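PDB 2NVV: acetyl-CoA hydrolase/transferase family protein from Porphyromonas gingivalis, which probably hydrolyses acetyl-CoA or transfers its CoA to another acid, by way of a glutamyl-CoA thioester intermediate, and also carries bound zinc. Local coordinates for residues D225-A230 against I423-V428; A236-S241 against V419-S424; D288-L293 against G297-A302; A356-N361 against P454-Y459. One frame throughout, in Å; residues are numbered along the deposited sequence.

Contact 1 (D225-A230 against I423-V428); sequences DPVTQA and ISEWGV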
loop_
_atom_site.group_PDB
_atom_site.type_symbol
_atom_site.label_atom_id
_atom_site.label_comp_id
_atom_site.label_asym_id
_atom_site.label_seq_id
_atom_site.Cartn_x
_atom_site.Cartn_y
_atom_site.Cartn_z
ATOM N N ASP A 225 3.844 -22.008 23.864
ATOM C CA ASP A 225 5.249 -21.644 23.747
ATOM C C ASP A 225 5.470 -20.326 24.471
ATOM O O ASP A 225 4.788 -19.345 24.204
ATOM C CB ASP A 225 5.620 -21.523 22.264
ATOM C CG ASP A 225 6.924 -20.784 22.037
ATOM O OD1 ASP A 225 7.981 -21.239 22.530
ATOM O OD2 ASP A 225 6.893 -19.736 21.355
ATOM N N PRO A 226 6.428 -20.293 25.410
ATOM C CA PRO A 226 6.714 -19.075 26.170
ATOM C C PRO A 226 6.972 -17.847 25.333
ATOM O O PRO A 226 6.567 -16.744 25.714
ATOM C CB PRO A 226 7.907 -19.472 27.041
ATOM C CG PRO A 226 8.517 -20.627 26.325
ATOM C CD PRO A 226 7.312 -21.389 25.837
ATOM N N VAL A 227 7.636 -18.025 24.192
ATOM C CA VAL A 227 7.918 -16.884 23.317
ATOM C C VAL A 227 6.628 -16.271 22.780
ATOM O O VAL A 227 6.492 -15.050 22.759
ATOM C CB VAL A 227 8.828 -17.269 22.124
ATOM C CG1 VAL A 227 8.821 -16.151 21.086
ATOM C CG2 VAL A 227 10.268 -17.514 22.613
ATOM N N THR A 228 5.677 -17.109 22.366
ATOM C CA THR A 228 4.411 -16.597 21.845
ATOM C C THR A 228 3.529 -16.060 22.968
ATOM O O THR A 228 2.726 -15.156 22.751
ATOM C CB THR A 228 3.632 -17.673 21.025
ATOM O OG1 THR A 228 3.082 -18.666 21.904
ATOM C CG2 THR A 228 4.555 -18.341 20.025
ATOM N N GLN A 229 3.678 -16.613 24.168
ATOM C CA GLN A 229 2.911 -16.141 25.317
ATOM C C GLN A 229 3.351 -14.706 25.562
ATOM O O GLN A 229 2.529 -13.819 25.782
ATOM C CB GLN A 229 3.225 -16.961 26.563
ATOM C CG GLN A 229 2.699 -18.377 26.568
ATOM C CD GLN A 229 1.184 -18.433 26.557
ATOM O OE1 GLN A 229 0.555 -18.334 25.499
ATOM N NE2 GLN A 229 0.586 -18.578 27.741
ATOM N N ALA A 230 4.666 -14.504 25.520
ATOM C CA ALA A 230 5.270 -13.198 25.720
ATOM C C ALA A 230 4.775 -12.223 24.651
ATOM O O ALA A 230 4.254 -11.154 24.968
ATOM C CB ALA A 230 6.792 -13.320 25.663
ATOM N N ILE A 423 6.624 -5.997 17.357
ATOM C CA ILE A 423 6.643 -6.593 18.680
ATOM C C ILE A 423 7.175 -8.031 18.741
ATOM O O ILE A 423 6.723 -8.908 18.004
ATOM C CB ILE A 423 5.216 -6.593 19.270
ATOM C CG1 ILE A 423 4.715 -5.163 19.406
ATOM C CG2 ILE A 423 5.198 -7.306 20.615
ATOM C CD1 ILE A 423 3.249 -5.056 19.762
ATOM N N SER A 424 8.140 -8.274 19.618
ATOM C CA SER A 424 8.663 -9.627 19.800
ATOM C C SER A 424 8.480 -9.966 21.284
ATOM O O SER A 424 7.798 -9.244 22.007
ATOM C CB SER A 424 10.141 -9.720 19.394
ATOM O OG SER A 424 10.979 -9.015 20.285
ATOM N N GLU A 425 9.067 -11.059 21.740
ATOM C CA GLU A 425 8.930 -11.433 23.140
ATOM C C GLU A 425 9.680 -10.474 24.065
ATOM O O GLU A 425 9.378 -10.383 25.258
ATOM C CB GLU A 425 9.442 -12.854 23.367
ATOM C CG GLU A 425 10.962 -13.048 23.210
ATOM C CD GLU A 425 11.433 -13.234 21.771
ATOM O OE1 GLU A 425 12.583 -13.670 21.591
ATOM O OE2 GLU A 425 10.683 -12.946 20.819
ATOM N N TRP A 426 10.638 -9.746 23.499
ATOM C CA TRP A 426 11.461 -8.809 24.241
ATOM C C TRP A 426 10.848 -7.442 24.519
ATOM O O TRP A 426 11.280 -6.753 25.435
ATOM C CB TRP A 426 12.787 -8.626 23.514
ATOM C CG TRP A 426 13.597 -9.870 23.475
ATOM C CD1 TRP A 426 14.050 -10.521 22.369
ATOM C CD2 TRP A 426 14.067 -10.616 24.602
ATOM N NE1 TRP A 426 14.775 -11.633 22.737
ATOM C CE2 TRP A 426 14.800 -11.710 24.104
ATOM C CE3 TRP A 426 13.942 -10.463 25.989
ATOM C CZ2 TRP A 426 15.404 -12.645 24.940
ATOM C CZ3 TRP A 426 14.541 -11.391 26.817
ATOM C CH2 TRP A 426 15.264 -12.469 26.291
ATOM N N GLY A 427 9.854 -7.043 23.734
ATOM C CA GLY A 427 9.242 -5.743 23.948
ATOM C C GLY A 427 8.638 -5.210 22.673
ATOM O O GLY A 427 8.599 -5.921 21.675
ATOM N N VAL A 428 8.174 -3.965 22.700
ATOM C CA VAL A 428 7.556 -3.375 21.519
ATOM C C VAL A 428 8.308 -2.143 21.016
ATOM O O VAL A 428 8.824 -1.347 21.806
ATOM C CB VAL A 428 6.082 -2.979 21.802
ATOM C CG1 VAL A 428 5.445 -3.991 22.733
ATOM C CG2 VAL A 428 6.008 -1.597 22.384
#
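E425, at the bend between two strands, meets the N-terminal end of helix 226-245 through A230 and V227. Its CB lies 3.5 Å from the CB of A230, whose methyl is directed at the bend and supplies the closest approach. Further out along the glutamate, the V227 and E425 side chains pass each other at a slant, and CG1 of V227 comes within 3.7 Å of OE2 of E425, a van der Waals contact and not a polar one. CG1 reaches it because it is anti to the backbone N of V227 (chi1 167°). On the glutamate, a chi1 of 68° puts CG between the backbone N and the carbonyl carbon and over one face of the W426 indole, 4.0 Å above its plane near the rim; the bend at chi2 then turns the carboxylate. The carboxylate finds its polar partner outside the two segments: OE1 is hydrogen-bonded to the hydroxyl of S395. N234, one turn further along the same helix, gives its ND2 to the carbonyl O of S424. D225 caps the helix: its OD2 accepts from N of T228 at 3.1 Å, from above the carboxylate plane. What results is an N-capped helix whose first residues pack on the connection of a beta hairpin, strands 421-424 and 427-430, at the surface of the C-terminal part of the fold.

Contact 2 (A236-S241 against V419-S424); sequences AAFLVS and VKVIIS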
loop_
_atom_site.group_PDB
_atom_site.type_symbol
_atom_site.label_atom_id
_atom_site.label_comp_id
_atom_site.label_asym_id
_atom_site.label_seq_id
_atom_site.Cartn_x
_atom_site.Cartn_y
_atom_site.Cartn_z
ATOM N N ALA A 236 -1.316 -7.129 23.603
ATOM C CA ALA A 236 -2.465 -6.719 24.410
ATOM C C ALA A 236 -2.157 -5.557 25.363
ATOM O O ALA A 236 -2.952 -4.619 25.482
ATOM C CB ALA A 236 -2.984 -7.902 25.192
ATOM N N ALA A 237 -1.014 -5.615 26.043
ATOM C CA ALA A 237 -0.640 -4.544 26.964
ATOM C C ALA A 237 -0.349 -3.226 26.230
ATOM O O ALA A 237 -0.620 -2.139 26.741
ATOM C CB ALA A 237 0.570 -4.962 27.775
ATOM N N PHE A 238 0.218 -3.322 25.037
ATOM C CA PHE A 238 0.532 -2.144 24.250
ATOM C C PHE A 238 -0.769 -1.437 23.883
ATOM O O PHE A 238 -0.915 -0.225 24.055
ATOM C CB PHE A 238 1.274 -2.562 22.979
ATOM C CG PHE A 238 1.359 -1.478 21.932
ATOM C CD1 PHE A 238 2.093 -0.324 22.163
ATOM C CD2 PHE A 238 0.703 -1.622 20.712
ATOM C CE1 PHE A 238 2.177 0.673 21.204
ATOM C CE2 PHE A 238 0.779 -0.627 19.745
ATOM C CZ PHE A 238 1.523 0.526 19.993
ATOM N N LEU A 239 -1.720 -2.216 23.390
ATOM C CA LEU A 239 -3.006 -1.684 22.993
ATOM C C LEU A 239 -3.748 -0.974 24.128
ATOM O O LEU A 239 -4.227 0.147 23.930
ATOM C CB LEU A 239 -3.854 -2.802 22.374
ATOM C CG LEU A 239 -3.876 -2.863 20.832
ATOM C CD1 LEU A 239 -2.622 -2.275 20.232
ATOM C CD2 LEU A 239 -4.070 -4.297 20.379
ATOM N N VAL A 240 -3.844 -1.586 25.311
ATOM C CA VAL A 240 -4.546 -0.902 26.401
ATOM C C VAL A 240 -3.766 0.375 26.732
ATOM O O VAL A 240 -4.334 1.415 27.046
ATOM C CB VAL A 240 -4.657 -1.767 27.703
ATOM C CG1 VAL A 240 -5.049 -3.185 27.363
ATOM C CG2 VAL A 240 -3.365 -1.748 28.475
ATOM N N SER A 241 -2.451 0.284 26.624
ATOM C CA SER A 241 -1.585 1.399 26.931
ATOM C C SER A 241 -1.795 2.558 25.980
ATOM O O SER A 241 -1.682 3.730 26.366
ATOM C CB SER A 241 -0.143 0.924 26.881
ATOM O OG SER A 241 0.735 2.020 26.949
ATOM N N VAL A 419 4.792 0.177 8.035
ATOM C CA VAL A 419 4.927 -0.531 9.302
ATOM C C VAL A 419 5.023 0.470 10.458
ATOM O O VAL A 419 5.978 1.244 10.549
ATOM C CB VAL A 419 6.176 -1.429 9.281
ATOM C CG1 VAL A 419 6.194 -2.307 10.509
ATOM C CG2 VAL A 419 6.188 -2.269 8.013
ATOM N N LYS A 420 4.036 0.445 11.344
ATOM C CA LYS A 420 4.002 1.373 12.474
ATOM C C LYS A 420 4.550 0.840 13.789
ATOM O O LYS A 420 5.165 1.586 14.559
ATOM C CB LYS A 420 2.571 1.858 12.703
ATOM C CG LYS A 420 1.892 2.394 11.447
ATOM C CD LYS A 420 2.714 3.479 10.784
ATOM C CE LYS A 420 2.053 3.980 9.509
ATOM N NZ LYS A 420 2.852 5.071 8.897
ATOM N N VAL A 421 4.329 -0.444 14.053
ATOM C CA VAL A 421 4.793 -1.048 15.294
ATOM C C VAL A 421 5.279 -2.479 15.100
ATOM O O VAL A 421 4.697 -3.237 14.321
ATOM C CB VAL A 421 3.668 -1.081 16.333
ATOM C CG1 VAL A 421 4.185 -1.612 17.648
ATOM C CG2 VAL A 421 3.074 0.311 16.492
ATOM N N ILE A 422 6.347 -2.840 15.809
ATOM C CA ILE A 422 6.899 -4.193 15.744
ATOM C C ILE A 422 6.988 -4.733 17.176
ATOM O O ILE A 422 7.383 -4.020 18.102
ATOM C CB ILE A 422 8.297 -4.206 15.100
ATOM C CG1 ILE A 422 8.226 -3.638 13.684
ATOM C CG2 ILE A 422 8.823 -5.620 15.038
ATOM C CD1 ILE A 422 9.565 -3.598 12.972
ATOM N N ILE A 423 6.624 -5.997 17.357
ATOM C CA ILE A 423 6.643 -6.593 18.680
ATOM C C ILE A 423 7.175 -8.031 18.741
ATOM O O ILE A 423 6.723 -8.908 18.004
ATOM C CB ILE A 423 5.216 -6.593 19.270
ATOM C CG1 ILE A 423 4.715 -5.163 19.406
ATOM C CG2 ILE A 423 5.198 -7.306 20.615
ATOM C CD1 ILE A 423 3.249 -5.056 19.762
ATOM N N SER A 424 8.140 -8.274 19.618
ATOM C CA SER A 424 8.663 -9.627 19.800
ATOM C C SER A 424 8.480 -9.966 21.284
ATOM O O SER A 424 7.798 -9.244 22.007
ATOM C CB SER A 424 10.141 -9.720 19.394
ATOM O OG SER A 424 10.979 -9.015 20.285
#
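Apolar packing alone joins F238 to V421 and I423, and the phenyl ring does most of the work. F238 and V421 reach toward each other from opposite directions, the ring from the helix and the valine from the strand. CZ of the ring is 3.8 Å from CG2 of V421, while CG1 of the same valine lies over one face, 4.1 Å from CE2. Both methyls therefore meet the far end of the ring. The ring gets this far because CG of F238 is anti to its backbone N (chi1 166°), extending the side chain from the helix toward the sheet. The second apolar pair is looser: CD1 of I423 comes within 4.4 Å of CD2 of F238, approaching the ring obliquely. Two residues apart on the strand, V421 and I423 both direct their side chains at the helix, whereas I422 between them does not.

Polar interactions belong to the surroundings of these side chains. The strand backbone is held on both flanks, V421 bonding to S389 and F391 and I422 to A429, and N of K420 bonds to OG of S389.

Within the fold, helix 226-245 covers one face of the mixed five-stranded sheet. The F238 ring also touches I390 of strand 389-392 and V428 and D430 of strand 427-430, the two neighbours of strand 421-424, so a single aromatic side chain spans three adjacent strands.

Contact 3 (D288-L293 against G297-A302); sequences DAVIAL and GRIKFA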
loop_
_atom_site.group_PDB
_atom_site.type_symbol
_atom_site.label_atom_id
_atom_site.label_comp_id
_atom_site.label_asym_id
_atom_site.label_seq_id
_atom_site.Cartn_x
_atom_site.Cartn_y
_atom_site.Cartn_z
ATOM N N ASP A 288 -10.508 -20.829 15.617
ATOM C CA ASP A 288 -11.036 -21.350 16.873
ATOM C C ASP A 288 -10.880 -20.339 17.994
ATOM O O ASP A 288 -11.815 -20.098 18.750
ATOM C CB ASP A 288 -10.317 -22.638 17.266
ATOM C CG ASP A 288 -10.667 -23.802 16.371
ATOM O OD1 ASP A 288 -10.103 -24.891 16.568
ATOM O OD2 ASP A 288 -11.509 -23.646 15.476
ATOM N N ALA A 289 -9.694 -19.750 18.096
ATOM C CA ALA A 289 -9.409 -18.772 19.146
ATOM C C ALA A 289 -10.453 -17.664 19.233
ATOM O O ALA A 289 -10.792 -17.214 20.326
ATOM C CB ALA A 289 -8.027 -18.175 18.948
ATOM N N VAL A 290 -10.964 -17.228 18.083
ATOM C CA VAL A 290 -11.982 -16.171 18.042
ATOM C C VAL A 290 -13.305 -16.701 18.575
ATOM O O VAL A 290 -13.982 -16.052 19.372
ATOM C CB VAL A 290 -12.184 -15.642 16.589
ATOM C CG1 VAL A 290 -13.414 -14.758 16.510
ATOM C CG2 VAL A 290 -10.954 -14.870 16.146
ATOM N N ILE A 291 -13.664 -17.899 18.132
ATOM C CA ILE A 291 -14.901 -18.537 18.572
ATOM C C ILE A 291 -14.907 -18.689 20.099
ATOM O O ILE A 291 -15.914 -18.415 20.757
ATOM C CB ILE A 291 -15.045 -19.918 17.918
ATOM C CG1 ILE A 291 -14.971 -19.764 16.399
ATOM C CG2 ILE A 291 -16.341 -20.566 18.347
ATOM C CD1 ILE A 291 -16.077 -18.909 15.821
ATOM N N ALA A 292 -13.775 -19.120 20.650
ATOM C CA ALA A 292 -13.641 -19.320 22.085
ATOM C C ALA A 292 -13.946 -18.042 22.860
ATOM O O ALA A 292 -14.673 -18.076 23.851
ATOM C CB ALA A 292 -12.224 -19.814 22.412
ATOM N N LEU A 293 -13.380 -16.922 22.406
ATOM C CA LEU A 293 -13.595 -15.625 23.035
ATOM C C LEU A 293 -15.024 -15.152 22.837
ATOM O O LEU A 293 -15.572 -14.409 23.658
ATOM C CB LEU A 293 -12.631 -14.592 22.454
ATOM C CG LEU A 293 -11.176 -14.824 22.857
ATOM C CD1 LEU A 293 -10.271 -13.803 22.180
ATOM C CD2 LEU A 293 -11.061 -14.738 24.384
ATOM N N GLY A 297 -18.283 -14.049 25.496
ATOM C CA GLY A 297 -18.731 -12.676 25.344
ATOM C C GLY A 297 -17.565 -11.711 25.183
ATOM O O GLY A 297 -17.742 -10.488 25.157
ATOM N N ARG A 298 -16.367 -12.267 25.063
ATOM C CA ARG A 298 -15.154 -11.483 24.909
ATOM C C ARG A 298 -15.117 -10.811 23.533
ATOM O O ARG A 298 -14.670 -9.673 23.396
ATOM C CB ARG A 298 -13.952 -12.402 25.102
ATOM C CG ARG A 298 -12.615 -11.770 24.825
ATOM C CD ARG A 298 -12.477 -10.398 25.481
ATOM N NE ARG A 298 -12.670 -10.384 26.939
ATOM C CZ ARG A 298 -12.432 -9.315 27.682
ATOM N NH1 ARG A 298 -11.996 -8.203 27.106
ATOM N NH2 ARG A 298 -12.633 -9.352 28.995
ATOM N N ILE A 299 -15.559 -11.533 22.511
ATOM C CA ILE A 299 -15.635 -10.997 21.162
ATOM C C ILE A 299 -17.141 -10.909 20.870
ATOM O O ILE A 299 -17.871 -11.894 20.986
ATOM C CB ILE A 299 -14.936 -11.916 20.118
ATOM C CG1 ILE A 299 -13.421 -11.750 20.215
ATOM C CG2 ILE A 299 -15.402 -11.566 18.702
ATOM C CD1 ILE A 299 -12.644 -12.542 19.195
ATOM N N LYS A 300 -17.594 -9.714 20.508
ATOM C CA LYS A 300 -18.997 -9.467 20.236
ATOM C C LYS A 300 -19.490 -9.892 18.860
ATOM O O LYS A 300 -20.639 -10.284 18.701
ATOM C CB LYS A 300 -19.276 -7.984 20.429
ATOM C CG LYS A 300 -19.175 -7.549 21.856
ATOM C CD LYS A 300 -18.698 -6.124 21.976
ATOM C CE LYS A 300 -19.620 -5.143 21.306
ATOM N NZ LYS A 300 -19.098 -3.756 21.477
ATOM N N PHE A 301 -18.610 -9.828 17.871
ATOM C CA PHE A 301 -18.976 -10.144 16.499
ATOM C C PHE A 301 -17.713 -10.418 15.692
ATOM O O PHE A 301 -16.619 -9.980 16.055
ATOM C CB PHE A 301 -19.719 -8.939 15.908
ATOM C CG PHE A 301 -20.118 -9.107 14.480
ATOM C CD1 PHE A 301 -21.280 -9.789 14.142
ATOM C CD2 PHE A 301 -19.311 -8.610 13.461
ATOM C CE1 PHE A 301 -21.629 -9.979 12.805
ATOM C CE2 PHE A 301 -19.655 -8.797 12.126
ATOM C CZ PHE A 301 -20.809 -9.481 11.798
ATOM N N ALA A 302 -17.857 -11.154 14.601
ATOM C CA ALA A 302 -16.713 -11.438 13.768
ATOM C C ALA A 302 -17.022 -11.347 12.277
ATOM O O ALA A 302 -17.884 -12.048 11.764
ATOM C CB ALA A 302 -16.156 -12.805 14.091
#
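V290 and I299 form the apolar centre, their side chains crossing at about a right angle. CD1 of I299 lies 3.6 Å from CG1 of V290, and the same valine methyl is 4.1 Å from CB of A302, thus bearing on two strand residues. CG1 gets there by standing anti to the backbone N of V290 (chi1 169°). Next outward comes L293, which crosses I299 at a slant and packs its CB 3.7 Å from CG1 of that isoleucine. The same leucine also packs on the aliphatic start of R298, whose CG lies 3.4 Å from CD2 of L293, before the arginine bends at chi2 and chi3 and carries its guanidinium away, NH1 bonding weakly to O of I276. At the polar edge, the carbonyl O of L293 accepts from N of I299 at 3.1 Å, the donor 68° out of the carbonyl plane, and more weakly from N of R298. Strand 279-282, helix 288-295 and strand 299-304 form a beta-alpha-beta crossover, and this contact closes the return from helix to strand. Strand 299-304 is the middle one of a parallel three-stranded sheet, while helix 261-272 packs on V290 and L293 through L267.

Contact 4 (A356-N361 against P454-Y459); sequences ADIFGN and PLLRQY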
loop_
_atom_site.group_PDB
_atom_site.type_symbol
_atom_site.label_atom_id
_atom_site.label_comp_id
_atom_site.label_asym_id
_atom_site.label_seq_id
_atom_site.Cartn_x
_atom_site.Cartn_y
_atom_site.Cartn_z
ATOM N N ALA A 356 12.381 -9.047 9.751
ATOM C CA ALA A 356 12.223 -7.598 9.719
ATOM C C ALA A 356 13.609 -6.990 9.821
ATOM O O ALA A 356 14.525 -7.636 10.325
ATOM C CB ALA A 356 11.370 -7.141 10.899
ATOM N N ASP A 357 13.788 -5.772 9.324
ATOM C CA ASP A 357 15.092 -5.137 9.453
ATOM C C ASP A 357 14.986 -3.935 10.378
ATOM O O ASP A 357 13.890 -3.471 10.699
ATOM C CB ASP A 357 15.697 -4.740 8.092
ATOM C CG ASP A 357 14.868 -3.727 7.335
ATOM O OD1 ASP A 357 14.331 -2.793 7.962
ATOM O OD2 ASP A 357 14.776 -3.858 6.093
ATOM N N ILE A 358 16.135 -3.440 10.810
ATOM C CA ILE A 358 16.206 -2.317 11.739
ATOM C C ILE A 358 15.579 -1.002 11.283
ATOM O O ILE A 358 15.520 -0.043 12.051
ATOM C CB ILE A 358 17.685 -2.075 12.164
ATOM C CG1 ILE A 358 18.582 -1.983 10.927
ATOM C CG2 ILE A 358 18.156 -3.231 13.063
ATOM C CD1 ILE A 358 20.066 -1.754 11.231
ATOM N N PHE A 359 15.099 -0.944 10.045
ATOM C CA PHE A 359 14.486 0.284 9.576
ATOM C C PHE A 359 12.971 0.186 9.433
ATOM O O PHE A 359 12.320 1.097 8.906
ATOM C CB PHE A 359 15.144 0.721 8.273
ATOM C CG PHE A 359 16.604 0.996 8.424
ATOM C CD1 PHE A 359 17.550 0.121 7.898
ATOM C CD2 PHE A 359 17.041 2.092 9.169
ATOM C CE1 PHE A 359 18.923 0.327 8.121
ATOM C CE2 PHE A 359 18.403 2.309 9.399
ATOM C CZ PHE A 359 19.347 1.420 8.873
ATOM N N GLY A 360 12.414 -0.925 9.914
ATOM C CA GLY A 360 10.974 -1.123 9.873
ATOM C C GLY A 360 10.381 -1.789 8.654
ATOM O O GLY A 360 9.167 -1.757 8.466
ATOM N N ASN A 361 11.221 -2.386 7.822
ATOM C CA ASN A 361 10.744 -3.052 6.620
ATOM C C ASN A 361 10.478 -4.506 6.967
ATOM O O ASN A 361 11.226 -5.107 7.739
ATOM C CB ASN A 361 11.796 -2.933 5.521
ATOM C CG ASN A 361 12.106 -1.495 5.187
ATOM O OD1 ASN A 361 11.339 -0.828 4.498
ATOM N ND2 ASN A 361 13.225 -1.001 5.699
ATOM N N PRO A 454 24.181 -6.090 19.875
ATOM C CA PRO A 454 25.441 -5.371 19.659
ATOM C C PRO A 454 25.946 -5.353 18.215
ATOM O O PRO A 454 26.551 -4.376 17.750
ATOM C CB PRO A 454 26.406 -6.062 20.630
ATOM C CG PRO A 454 25.824 -7.410 20.809
ATOM C CD PRO A 454 24.348 -7.162 20.871
ATOM N N LEU A 455 25.672 -6.435 17.502
ATOM C CA LEU A 455 26.089 -6.572 16.115
ATOM C C LEU A 455 25.311 -5.604 15.219
ATOM O O LEU A 455 25.870 -5.000 14.303
ATOM C CB LEU A 455 25.867 -8.012 15.676
ATOM C CG LEU A 455 26.769 -8.633 14.607
ATOM C CD1 LEU A 455 28.226 -8.234 14.803
ATOM C CD2 LEU A 455 26.601 -10.148 14.682
ATOM N N LEU A 456 24.019 -5.447 15.486
ATOM C CA LEU A 456 23.215 -4.527 14.694
ATOM C C LEU A 456 23.508 -3.081 15.099
ATOM O O LEU A 456 23.267 -2.160 14.323
ATOM C CB LEU A 456 21.729 -4.855 14.846
ATOM C CG LEU A 456 21.343 -6.179 14.170
ATOM C CD1 LEU A 456 19.924 -6.562 14.550
ATOM C CD2 LEU A 456 21.493 -6.049 12.639
ATOM N N ARG A 457 24.032 -2.883 16.311
ATOM C CA ARG A 457 24.380 -1.540 16.757
ATOM C C ARG A 457 25.661 -1.152 16.030
ATOM O O ARG A 457 25.847 0.003 15.661
ATOM C CB ARG A 457 24.608 -1.478 18.277
ATOM C CG ARG A 457 23.361 -1.569 19.116
ATOM C CD ARG A 457 23.631 -1.182 20.566
ATOM N NE ARG A 457 22.483 -1.467 21.436
ATOM C CZ ARG A 457 22.366 -2.544 22.211
ATOM N NH1 ARG A 457 23.327 -3.459 22.248
ATOM N NH2 ARG A 457 21.274 -2.713 22.943
ATOM N N GLN A 458 26.541 -2.129 15.830
ATOM C CA GLN A 458 27.799 -1.905 15.120
ATOM C C GLN A 458 27.544 -1.630 13.639
ATOM O O GLN A 458 28.327 -0.944 12.977
ATOM C CB GLN A 458 28.709 -3.122 15.248
ATOM C CG GLN A 458 29.329 -3.302 16.619
ATOM C CD GLN A 458 30.230 -4.525 16.687
ATOM O OE1 GLN A 458 29.790 -5.643 16.425
ATOM N NE2 GLN A 458 31.492 -4.318 17.037
ATOM N N TYR A 459 26.448 -2.169 13.118
ATOM C CA TYR A 459 26.099 -1.968 11.720
ATOM C C TYR A 459 25.766 -0.507 11.460
ATOM O O TYR A 459 25.986 0.002 10.361
ATOM C CB TYR A 459 24.899 -2.832 11.336
ATOM C CG TYR A 459 24.501 -2.690 9.886
ATOM C CD1 TYR A 459 25.255 -3.284 8.874
ATOM C CD2 TYR A 459 23.390 -1.928 9.520
ATOM C CE1 TYR A 459 24.911 -3.121 7.530
ATOM C CE2 TYR A 459 23.036 -1.756 8.179
ATOM C CZ TYR A 459 23.801 -2.356 7.196
ATOM O OH TYR A 459 23.449 -2.176 5.889
#
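The ring of Y459 receives CD1 of I358 obliquely, with 3.7 Å between that methyl and CD2 of the tyrosine. A second ring, that of F359, is covered on one face by its own neighbour: CG1 of I358 lies 3.6 Å above its plane, toward the rim. I358 thus touches both rings. CG1 of I358 lies between the backbone N and the carbonyl carbon (chi1 51°), which directs CD1 to the tyrosine while CG2 meets CD1 of L456 at 4.1 Å. L456 and Y459 present their side chains on the same flank of the helix. The hydroxyl of Y459 is hydrogen-bonded to Q470 and to the backbone N of N471.

The turn bearing I358 is braced by D357. OD1 accepts from N of F359 at 2.9 Å, from N of N361 and from ND2 of N361, the last on its syn lone pair. Residues 357-360 form a type I beta turn with an Asx turn, the turn of a hairpin whose I358 packs on helix 453-459. OD1 of N361 bonds weakly to N of E416, a zinc ligand, placing the turn beside the zinc-binding segment, with the I358 side chain about 10 Å from that of E416.

Overall arrangement
The four contacts illustrate how chemistry follows position in a fold. Contacts 1 and 2 use the same helix, 226-245, against the same sheet: contact 1 lies at the surface, where a glutamate stem meets the helix start, and contact 2 is buried and wholly apolar. They adjoin, sharing I423 and S424. Contact 4, also buried and apolar across its segments, borders contact 2 where V419 and I422 pack on G360. Contact 3 stands apart, about 37 Å from contact 4 between centres; it is local in sequence, in another sheet, and alone has backbone hydrogen bonds between its segments, whereas the others join distant parts of the chain.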